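Local atomic coordinates of transcription termination factor NusA (Planctomyces limnophilus, PDB entry 4MTN), a protein that probably binds nascent RNA and the core of RNA polymerase, taking part in both transcription termination and antitermination. Residues 185-190 with 223-228. Residues are numbered along the deposited sequence; the frame is centred on the assembly and turned at random.
With SO4 (sulfate ion), chain B.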
loop_
_atom_site.group_PDB
_atom_site.type_symbol
_atom_site.label_atom_id
_atom_site.label_comp_id
_atom_site.label_asym_id
_atom_site.label_seq_id
_atom_site.Cartn_x
_atom_site.Cartn_y
_atom_site.Cartn_z
ATOM N N LEU A 185 9.380 16.895 3.465
ATOM C CA LEU A 185 9.877 18.016 2.676
ATOM C C LEU A 185 9.508 19.361 3.297
ATOM O O LEU A 185 10.332 20.272 3.360
ATOM C CB LEU A 185 9.338 17.948 1.245
ATOM C CG LEU A 185 9.902 16.864 0.326
ATOM C CD1 LEU A 185 9.238 16.934 -1.040
ATOM C CD2 LEU A 185 11.412 17.000 0.199
ATOM N N GLU A 186 8.266 19.480 3.752
ATOM C CA GLU A 186 7.749 20.759 4.226
ATOM C C GLU A 186 8.209 21.097 5.643
ATOM O O GLU A 186 8.475 22.258 5.954
ATOM C CB GLU A 186 6.221 20.765 4.164
ATOM C CG GLU A 186 5.616 22.151 4.010
ATOM C CD GLU A 186 5.857 22.738 2.633
ATOM O OE1 GLU A 186 6.001 21.958 1.668
ATOM O OE2 GLU A 186 5.906 23.982 2.515
ATOM N N ILE A 187 8.297 20.084 6.501
ATOM C CA ILE A 187 8.675 20.301 7.894
ATOM C C ILE A 187 10.148 19.984 8.136
ATOM O O ILE A 187 10.545 18.819 8.121
ATOM C CB ILE A 187 7.816 19.453 8.847
ATOM C CG1 ILE A 187 6.329 19.686 8.573
ATOM C CG2 ILE A 187 8.153 19.775 10.296
ATOM C CD1 ILE A 187 5.410 18.950 9.522
ATOM N N PRO A 188 10.962 21.025 8.370
ATOM C CA PRO A 188 12.404 20.871 8.594
ATOM C C PRO A 188 12.739 19.976 9.786
ATOM O O PRO A 188 13.747 19.278 9.743
ATOM C CB PRO A 188 12.881 22.310 8.842
ATOM C CG PRO A 188 11.653 23.078 9.188
ATOM C CD PRO A 188 10.550 22.437 8.412
ATOM N N GLU A 189 11.908 19.988 10.824
ATOM C CA GLU A 189 12.145 19.137 11.987
ATOM C C GLU A 189 12.093 17.654 11.621
ATOM O O GLU A 189 12.766 16.832 12.240
ATOM C CB GLU A 189 11.129 19.430 13.094
ATOM C CG GLU A 189 11.332 20.754 13.812
ATOM C CD GLU A 189 10.534 21.888 13.199
ATOM O OE1 GLU A 189 10.319 21.877 11.969
ATOM O OE2 GLU A 189 10.113 22.787 13.954
ATOM N N VAL A 190 11.287 17.317 10.619
ATOM C CA VAL A 190 11.126 15.927 10.211
ATOM C C VAL A 190 12.286 15.445 9.336
ATOM O O VAL A 190 12.785 14.333 9.517
ATOM C CB VAL A 190 9.795 15.717 9.465
ATOM C CG1 VAL A 190 9.641 14.265 9.046
ATOM C CG2 VAL A 190 8.630 16.135 10.346
ATOM N N GLY A 223 3.733 20.087 18.540
ATOM C CA GLY A 223 3.989 21.515 18.472
ATOM C C GLY A 223 5.116 21.874 17.523
ATOM O O GLY A 223 5.122 22.957 16.939
ATOM N N ALA A 224 6.069 20.961 17.371
ATOM C CA ALA A 224 7.181 21.159 16.450
ATOM C C ALA A 224 6.698 21.101 15.003
ATOM O O ALA A 224 7.178 21.846 14.149
ATOM C CB ALA A 224 8.265 20.121 16.692
ATOM N N CYS A 225 5.747 20.212 14.735
ATOM C CA CYS A 225 5.168 20.088 13.402
ATOM C C CYS A 225 4.249 21.263 13.092
ATOM O O CYS A 225 4.218 21.759 11.966
ATOM C CB CYS A 225 4.397 18.774 13.267
ATOM S SG CYS A 225 5.419 17.291 13.408
ATOM N N VAL A 226 3.501 21.699 14.100
ATOM C CA VAL A 226 2.581 22.818 13.945
ATOM C C VAL A 226 3.336 24.117 13.667
ATOM O O VAL A 226 2.934 24.911 12.820
ATOM C CB VAL A 226 1.697 22.993 15.197
ATOM C CG1 VAL A 226 0.825 24.231 15.070
ATOM C CG2 VAL A 226 0.840 21.754 15.414
ATOM N N GLY A 227 4.443 24.322 14.371
ATOM C CA GLY A 227 5.224 25.533 14.202
ATOM C C GLY A 227 4.490 26.756 14.717
ATOM O O GLY A 227 4.020 26.771 15.855
ATOM N N VAL A 228 4.383 27.783 13.879
ATOM C CA VAL A 228 3.723 29.018 14.284
ATOM C C VAL A 228 2.214 28.967 14.048
ATOM O O VAL A 228 1.435 28.844 14.994
ATOM C CB VAL A 228 4.304 30.234 13.534
ATOM C CG1 VAL A 228 3.725 31.527 14.089
ATOM C CG2 VAL A 228 5.823 30.241 13.629
HETATM S S SO4 B . 4.356 27.202 10.134
HETATM O O1 SO4 B . 4.090 25.768 10.074
HETATM O O2 SO4 B . 4.749 27.681 8.812
HETATM O O3 SO4 B . 3.149 27.898 10.569
HETATM O O4 SO4 B . 5.434 27.458 11.083
#
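E189 and A224 meet through R232, an example of one arginine serving two acceptors that cannot bond each other: OE2 of E189 lies 3.1 Å from A224 O. R232 of helix 231-239 gives NH1 to OE1 of E189 in a salt bridge and NH2 to A224 O in a hydrogen bond, with a weak one to C225 O, so a single guanidinium group joins the two segments, which share no direct hydrogen bond. E189 reaches it through a chain bent at chi2 (93°), which swings the carboxylate beside the last turn of helix 221-226. A lysine in its place would probably leave R232 without its carboxylate mate and set a second positive charge beside it.

The apolar half is carried by I187, and its side chain can be followed outward. CB is directed at the opposing helix. From it CG2, anti to the backbone N, comes no closer than 4.5 Å to A224 O, a loose approach, while CG1 serves as a spacer beside the backbone N (chi1 -53°). The extended chain then brings CD1 to 3.9 Å from CB of C225, the apolar touch between buried side chains; C225 O is equally near.

Beyond helix 221-226, G227 turns with positive phi into the GXXG loop characteristic of KH domains. V228 N donates an almost straight 3.0 Å hydrogen bond to O4 of a sulfate, probably from the crystallisation liquor, that R229, A231 and R232 also hold by their backbone N-H groups, in a place consistent with that of an RNA phosphate. I187, at the N-cap position of helix 188-191, joins it to helix 176-186; this joint lies against helix 221-226, with R232 of helix 231-239 bridging them and I195 of strand 195-203 touching E189, A224 and C225.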